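Local coordinates for protein uncharacterized N-acetyltransferase D2E76_00625 (Mycobacteroides abscessus, PDB 6YCA) that probably transfers acetyl groups from acetyl coenzyme A to amines, as a GCN5-related N-acetyltransferase of the Eis family, but cannot modify aminoglycosides, at residues Trp85-Gly90 and Thr197-Arg202; Ala133-Ser138 and Glu307-Leu312. All blocks are in the same frame, centred on the assembly; numbering follows the deposited sequence.

From the N terminus, the chain passes first through 85-90, the end of strand 75-87 and the turn after it, and then through 133-138, which leaves strand 132-135; both lie in the first acetyltransferase region. At 197-202, 106 residues after 85-90, the chain comes back to it in a loop between helices 184-192 and 204-216, and so closes contact 1. It later returns along strand 299-312, and contact 2 closes a larger loop of 168 residues, from 133-138 to 307-312. Since the four segments alternate along the chain, the two loops cross rather than nest. Both contacts tie the first acetyltransferase region to the second; their centres lie 13 Å apart and their nearest atoms about 4 Å, without touching.

Contact 1 (Trp85-Gly90 and Thr197-Arg202)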
loop_
_atom_site.group_PDB
_atom_site.type_symbol
_atom_site.label_atom_id
_atom_site.label_comp_id
_atom_site.label_asym_id
_atom_site.label_seq_id
_atom_site.Cartn_x
_atom_site.Cartn_y
_atom_site.Cartn_z
ATOM N N TRP A 85 2.688 41.745 -13.213
ATOM C CA TRP A 85 3.883 41.800 -14.040
ATOM C C TRP A 85 4.509 40.411 -14.118
ATOM O O TRP A 85 4.181 39.518 -13.335
ATOM C CB TRP A 85 4.910 42.836 -13.544
ATOM C CG TRP A 85 5.245 42.779 -12.071
ATOM C CD1 TRP A 85 4.825 43.645 -11.104
ATOM C CD2 TRP A 85 6.096 41.825 -11.412
ATOM N NE1 TRP A 85 5.349 43.284 -9.884
ATOM C CE2 TRP A 85 6.130 42.171 -10.045
ATOM C CE3 TRP A 85 6.826 40.710 -11.844
ATOM C CZ2 TRP A 85 6.859 41.439 -9.106
ATOM C CZ3 TRP A 85 7.551 39.985 -10.909
ATOM C CH2 TRP A 85 7.563 40.355 -9.557
ATOM N N LEU A 86 5.398 40.229 -15.091
ATOM C CA LEU A 86 6.095 38.963 -15.280
ATOM C C LEU A 86 7.535 39.253 -15.667
ATOM O O LEU A 86 7.787 40.071 -16.558
ATOM C CB LEU A 86 5.429 38.124 -16.374
ATOM C CG LEU A 86 5.808 36.646 -16.480
ATOM C CD1 LEU A 86 4.609 35.855 -16.968
ATOM C CD2 LEU A 86 6.982 36.443 -17.415
ATOM N N THR A 87 8.471 38.581 -15.001
ATOM C CA THR A 87 9.895 38.774 -15.246
ATOM C C THR A 87 10.350 37.892 -16.406
ATOM O O THR A 87 10.279 36.662 -16.321
ATOM C CB THR A 87 10.701 38.466 -13.983
ATOM O OG1 THR A 87 10.222 39.270 -12.894
ATOM C CG2 THR A 87 12.179 38.749 -14.213
ATOM N N VAL A 88 10.817 38.523 -17.480
ATOM C CA VAL A 88 11.291 37.839 -18.682
ATOM C C VAL A 88 12.814 37.736 -18.622
ATOM O O VAL A 88 13.438 38.430 -17.804
ATOM C CB VAL A 88 10.830 38.586 -19.942
ATOM C CG1 VAL A 88 9.318 38.699 -19.955
ATOM C CG2 VAL A 88 11.490 39.956 -20.011
ATOM N N PRO A 89 13.452 36.891 -19.437
ATOM C CA PRO A 89 14.918 36.785 -19.393
ATOM C C PRO A 89 15.601 38.136 -19.539
ATOM O O PRO A 89 15.305 38.912 -20.449
ATOM C CB PRO A 89 15.234 35.864 -20.574
ATOM C CG PRO A 89 14.039 34.997 -20.682
ATOM C CD PRO A 89 12.861 35.860 -20.310
ATOM N N GLY A 90 16.541 38.404 -18.637
ATOM C CA GLY A 90 17.181 39.693 -18.541
ATOM C C GLY A 90 16.710 40.543 -17.384
ATOM O O GLY A 90 17.316 41.588 -17.117
ATOM N N THR A 197 13.755 34.733 -13.318
ATOM C CA THR A 197 12.931 34.658 -14.517
ATOM C C THR A 197 11.722 33.766 -14.272
ATOM O O THR A 197 11.852 32.656 -13.747
ATOM C CB THR A 197 13.748 34.119 -15.686
ATOM O OG1 THR A 197 14.864 34.981 -15.919
ATOM C CG2 THR A 197 12.894 34.070 -16.942
ATOM N N GLY A 198 10.542 34.259 -14.658
ATOM C CA GLY A 198 9.289 33.582 -14.430
ATOM C C GLY A 198 8.484 34.128 -13.269
ATOM O O GLY A 198 7.287 33.834 -13.171
ATOM N N SER A 199 9.103 34.920 -12.399
ATOM C CA SER A 199 8.402 35.479 -11.253
ATOM C C SER A 199 7.288 36.424 -11.697
ATOM O O SER A 199 7.384 37.105 -12.721
ATOM C CB SER A 199 9.390 36.206 -10.334
ATOM O OG SER A 199 10.111 37.204 -11.035
ATOM N N VAL A 200 6.203 36.430 -10.927
ATOM C CA VAL A 200 5.038 37.253 -11.209
ATOM C C VAL A 200 4.713 38.065 -9.966
ATOM O O VAL A 200 5.139 37.741 -8.855
ATOM C CB VAL A 200 3.812 36.430 -11.653
ATOM C CG1 VAL A 200 4.192 35.481 -12.782
ATOM C CG2 VAL A 200 3.227 35.677 -10.476
ATOM N N ALA A 201 3.963 39.145 -10.167
ATOM C CA ALA A 201 3.565 39.986 -9.048
ATOM C C ALA A 201 2.642 39.223 -8.104
ATOM O O ALA A 201 1.804 38.425 -8.533
ATOM C CB ALA A 201 2.839 41.226 -9.560
ATOM N N ARG A 202 2.797 39.487 -6.806
ATOM C CA ARG A 202 1.891 38.996 -5.772
ATOM C C ARG A 202 1.124 40.189 -5.224
ATOM O O ARG A 202 1.587 40.855 -4.285
ATOM C CB ARG A 202 2.659 38.284 -4.656
ATOM C CG ARG A 202 3.147 36.893 -5.031
ATOM C CD ARG A 202 3.898 36.237 -3.885
ATOM N NE ARG A 202 4.394 34.915 -4.259
ATOM C CZ ARG A 202 5.012 34.083 -3.429
ATOM N NH1 ARG A 202 5.222 34.430 -2.168
ATOM N NH2 ARG A 202 5.414 32.897 -3.858
#
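Trp85, Leu86 and Thr87, the last residues of strand 75-87, meet the loop 197-202 in a short antiparallel backbone pairing, a single beta bridge between Leu86 and Val200 that joins the first GNAT (GCN5-related N-acetyltransferase) region to the loop between helices 184-192 and 204-216. Three backbone hydrogen bonds hold it. Thr87 uses both its backbone groups: its N gives a bond to Ser199 O (2.9 Å), while its O receives Gly198 N at the same length. Farther along, Ala201 N reaches Trp85 O over 3.2 Å, coming in tilted 33° from the carbonyl plane. Gly198 suits its place because, with phi at 102°, a side chain would press on the carbonyl oxygen of Thr197.

Beside the backbone bonds two hydroxyls meet. Thr87 OG1, turned beside its own backbone N, donates to Ser199 OG at 2.8 Å, and Ser199 OG in turn bonds to Trp196 O, a relay that small hydroxyl residues can make within a buried interface. The same Ser199 OG lies at the edge of the Trp85 indole, in its plane. At the far end of the pairing the methyl of Thr197, CG2, packs on the ring of Pro89, 3.8 Å from Pro89 CD.

Trp85 does the broadest packing. With CG between its backbone N and carbonyl carbon (chi1 49°), the indole lies flat against the backbone of Val200 and Ala201, while Arg93 makes a cation-pi contact with it. Alanine fits under so broad a ring because its methyl is small enough to leave the peptide close: Ala201 N sits 3.5 Å above the ring plane, over its centre, and Ala201 CB makes a CH-pi contact 3.4 Å from the centroid of the Trp85 five-membered ring.

Contact 2 (Ala133-Ser138 and Glu307-Leu312); sequences ASLRAS and ETWLRL. With ACO (acetyl coenzyme *a), chain G.
Arg136 starts with CG beside its backbone N (chi1 -55°) and bends at chi2 (-65°), which folds the chain back so that it lies alongside the side chains of Glu307 and Thr308, with Glu307 CG and Thr308 OG1 over one face of the guanidinium; Thr308 OG1 itself is hydrogen-bonded to Thr152 OG1. Trp309, its CG likewise beside the backbone N, lays its indole over the methyl of Ala137: Ala137 CB lies 3.6 Å from the centroid of the five-membered ring, a CH-pi contact for which a small residue is well suited. The indole NE1 hydrogen-bonds to Asp306 OD2.

Ala133 and Arg311 exchange two hydrogen bonds, Ala133 N to Arg311 O (2.9 Å) and Arg311 N to Ala133 O (2.7 Å); Leu135 and Trp309 make a second, longer hydrogen-bonded pair. In this GNAT sheet strand 132-135 lies between 93-104, parallel to it, and 299-312, antiparallel to it. In GNAT folds the cofactor sits where the two parallel strands part, consistent with the hydrogen bond of acetyl coenzyme A to Val104 N. Arg136 NH2 bonds to Thr413 O of the C-terminal tail.

Leu135 offers an apolar wall to the acetyl group, its CB 3.9 Å from the cofactor CH3, and Arg136 O lies 3.7 Å from the thioester S1P. Two residues on, Ser138 OG hydrogen-bonds to the pantetheine O5P, although the modelled length is doubtfully short.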
loop_
_atom_site.group_PDB
_atom_site.type_symbol
_atom_site.label_atom_id
_atom_site.label_comp_id
_atom_site.label_asym_id
_atom_site.label_seq_id
_atom_site.Cartn_x
_atom_site.Cartn_y
_atom_site.Cartn_z
ATOM N N ALA A 133 -0.082 37.080 -21.042
ATOM C CA ALA A 133 -1.045 36.582 -20.072
ATOM C C ALA A 133 -0.654 35.159 -19.709
ATOM O O ALA A 133 -0.161 34.408 -20.557
ATOM C CB ALA A 133 -2.473 36.596 -20.633
ATOM N N SER A 134 -0.849 34.799 -18.442
ATOM C CA SER A 134 -0.514 33.465 -17.965
ATOM C C SER A 134 -1.586 32.995 -16.994
ATOM O O SER A 134 -2.309 33.799 -16.402
ATOM C CB SER A 134 0.860 33.427 -17.290
ATOM O OG SER A 134 0.785 33.884 -15.952
ATOM N N LEU A 135 -1.677 31.676 -16.834
ATOM C CA LEU A 135 -2.652 31.079 -15.933
ATOM C C LEU A 135 -2.102 29.762 -15.410
ATOM O O LEU A 135 -1.027 29.314 -15.811
ATOM C CB LEU A 135 -4.021 30.895 -16.609
ATOM C CG LEU A 135 -4.110 30.113 -17.924
ATOM C CD1 LEU A 135 -4.094 28.604 -17.697
ATOM C CD2 LEU A 135 -5.349 30.522 -18.706
ATOM N N ARG A 136 -2.844 29.154 -14.491
ATOM C CA ARG A 136 -2.558 27.807 -14.011
ATOM C C ARG A 136 -3.720 26.931 -14.463
ATOM O O ARG A 136 -4.848 27.093 -13.986
ATOM C CB ARG A 136 -2.413 27.798 -12.490
ATOM C CG ARG A 136 -1.378 28.784 -11.971
ATOM C CD ARG A 136 0.026 28.418 -12.424
ATOM N NE ARG A 136 1.017 29.421 -12.039
ATOM C CZ ARG A 136 1.437 30.396 -12.838
ATOM N NH1 ARG A 136 0.964 30.495 -14.071
ATOM N NH2 ARG A 136 2.337 31.266 -12.411
ATOM N N ALA A 137 -3.442 26.000 -15.369
ATOM C CA ALA A 137 -4.499 25.240 -16.021
ATOM C C ALA A 137 -4.978 24.094 -15.139
ATOM O O ALA A 137 -4.174 23.337 -14.586
ATOM C CB ALA A 137 -4.007 24.705 -17.362
ATOM N N SER A 138 -6.300 23.966 -15.014
ATOM C CA SER A 138 -6.858 22.815 -14.317
ATOM C C SER A 138 -6.747 21.551 -15.162
ATOM O O SER A 138 -6.619 20.447 -14.618
ATOM C CB SER A 138 -8.313 23.090 -13.943
ATOM O OG SER A 138 -9.101 23.250 -15.107
ATOM N N GLU A 307 3.593 24.313 -15.155
ATOM C CA GLU A 307 3.276 25.441 -14.287
ATOM C C GLU A 307 2.674 26.605 -15.063
ATOM O O GLU A 307 1.453 26.801 -15.053
ATOM C CB GLU A 307 4.503 25.902 -13.502
ATOM C CG GLU A 307 4.148 26.884 -12.417
ATOM C CD GLU A 307 5.349 27.382 -11.654
ATOM O OE1 GLU A 307 6.358 27.763 -12.290
ATOM O OE2 GLU A 307 5.282 27.362 -10.406
ATOM N N THR A 308 3.518 27.389 -15.726
ATOM C CA THR A 308 3.053 28.589 -16.405
ATOM C C THR A 308 2.533 28.227 -17.789
ATOM O O THR A 308 3.283 27.717 -18.630
ATOM C CB THR A 308 4.187 29.604 -16.541
ATOM O OG1 THR A 308 4.756 29.882 -15.256
ATOM C CG2 THR A 308 3.660 30.893 -17.144
ATOM N N TRP A 309 1.254 28.491 -18.027
ATOM C CA TRP A 309 0.684 28.457 -19.369
ATOM C C TRP A 309 0.713 29.898 -19.871
ATOM O O TRP A 309 -0.108 30.725 -19.470
ATOM C CB TRP A 309 -0.727 27.880 -19.360
ATOM C CG TRP A 309 -0.762 26.404 -19.117
ATOM C CD1 TRP A 309 -0.572 25.768 -17.931
ATOM C CD2 TRP A 309 -0.973 25.375 -20.093
ATOM N NE1 TRP A 309 -0.667 24.410 -18.100
ATOM C CE2 TRP A 309 -0.910 24.143 -19.420
ATOM C CE3 TRP A 309 -1.213 25.379 -21.471
ATOM C CZ2 TRP A 309 -1.082 22.926 -20.072
ATOM C CZ3 TRP A 309 -1.383 24.169 -22.117
ATOM C CH2 TRP A 309 -1.315 22.961 -21.417
ATOM N N LEU A 310 1.687 30.198 -20.726
ATOM C CA LEU A 310 1.958 31.556 -21.172
ATOM C C LEU A 310 1.312 31.809 -22.527
ATOM O O LEU A 310 1.366 30.961 -23.421
ATOM C CB LEU A 310 3.467 31.791 -21.268
ATOM C CG LEU A 310 3.914 33.180 -21.714
ATOM C CD1 LEU A 310 3.377 34.234 -20.770
ATOM C CD2 LEU A 310 5.423 33.246 -21.777
ATOM N N ARG A 311 0.689 32.978 -22.665
ATOM C CA ARG A 311 0.059 33.409 -23.911
ATOM C C ARG A 311 0.624 34.773 -24.285
ATOM O O ARG A 311 0.408 35.752 -23.564
ATOM C CB ARG A 311 -1.456 33.477 -23.743
ATOM C CG ARG A 311 -2.188 34.239 -24.816
ATOM C CD ARG A 311 -2.271 33.486 -26.132
ATOM N NE ARG A 311 -2.022 34.388 -27.253
ATOM C CZ ARG A 311 -2.569 34.271 -28.458
ATOM N NH1 ARG A 311 -3.421 33.292 -28.716
ATOM N NH2 ARG A 311 -2.269 35.148 -29.403
ATOM N N LEU A 312 1.350 34.838 -25.400
ATOM C CA LEU A 312 1.915 36.094 -25.886
ATOM C C LEU A 312 0.814 36.918 -26.548
ATOM O O LEU A 312 0.290 36.538 -27.603
ATOM C CB LEU A 312 3.057 35.813 -26.858
ATOM C CG LEU A 312 4.242 35.022 -26.297
ATOM C CD1 LEU A 312 5.279 34.759 -27.370
ATOM C CD2 LEU A 312 4.872 35.754 -25.128
HETATM N N1A ACO G . -11.515 18.917 -22.108
HETATM C C2A ACO G . -11.341 18.741 -23.424
HETATM N N3A ACO G . -11.679 19.581 -24.409
HETATM C C4A ACO G . -12.267 20.757 -24.077
HETATM C C5A ACO G . -12.501 21.053 -22.731
HETATM C C6A ACO G . -12.097 20.065 -21.697
HETATM N N6A ACO G . -12.308 20.320 -20.383
HETATM N N7A ACO G . -13.088 22.260 -22.660
HETATM C C8A ACO G . -13.212 22.708 -23.929
HETATM N N9A ACO G . -12.734 21.791 -24.788
HETATM C C1B ACO G . -12.685 21.948 -26.267
HETATM C C2B ACO G . -14.082 21.798 -26.869
HETATM O O2B ACO G . -14.311 20.450 -27.281
HETATM C C3B ACO G . -13.912 22.678 -28.107
HETATM O O3B ACO G . -13.243 21.916 -29.103
HETATM P P3B ACO G . -13.734 21.976 -30.634
HETATM O O7A ACO G . -15.179 21.546 -30.703
HETATM O O8A ACO G . -13.568 23.389 -31.148
HETATM O O9A ACO G . -12.873 21.029 -31.437
HETATM C C4B ACO G . -12.965 23.782 -27.646
HETATM O O4B ACO G . -12.220 23.264 -26.552
HETATM C C5B ACO G . -13.696 25.053 -27.226
HETATM O O5B ACO G . -14.700 24.672 -26.295
HETATM P P1A ACO G . -15.733 25.709 -25.650
HETATM O O1A ACO G . -17.128 25.343 -26.097
HETATM O O2A ACO G . -15.354 27.097 -26.096
HETATM O O3A ACO G . -15.623 25.621 -24.053
HETATM P P2A ACO G . -16.711 25.402 -22.889
HETATM O O4A ACO G . -17.836 26.398 -23.064
HETATM O O5A ACO G . -17.241 23.986 -22.950
HETATM O O6A ACO G . -15.955 25.623 -21.485
HETATM C CBP ACO G . -14.359 24.913 -19.807
HETATM C CCP ACO G . -14.704 24.965 -21.282
HETATM C CDP ACO G . -14.435 26.309 -19.208
HETATM C CEP ACO G . -12.953 24.355 -19.651
HETATM C CAP ACO G . -15.396 23.995 -19.164
HETATM O OAP ACO G . -15.249 22.694 -19.753
HETATM C C9P ACO G . -15.267 23.892 -17.667
HETATM O O9P ACO G . -15.888 24.657 -16.945
HETATM N N8P ACO G . -14.472 22.928 -17.203
HETATM C C7P ACO G . -14.260 22.661 -15.790
HETATM C C6P ACO G . -13.676 23.845 -15.028
HETATM C C5P ACO G . -12.293 24.193 -15.521
HETATM O O5P ACO G . -11.511 23.317 -15.862
HETATM N N4P ACO G . -12.009 25.490 -15.576
HETATM C C3P ACO G . -10.703 25.949 -15.989
HETATM C C2P ACO G . -9.898 26.441 -14.794
HETATM S S1P ACO G . -8.326 27.002 -15.349
HETATM C C ACO G . -8.321 28.520 -14.650
HETATM O O ACO G . -9.025 28.723 -13.675
HETATM C CH3 ACO G . -7.456 29.602 -15.229
#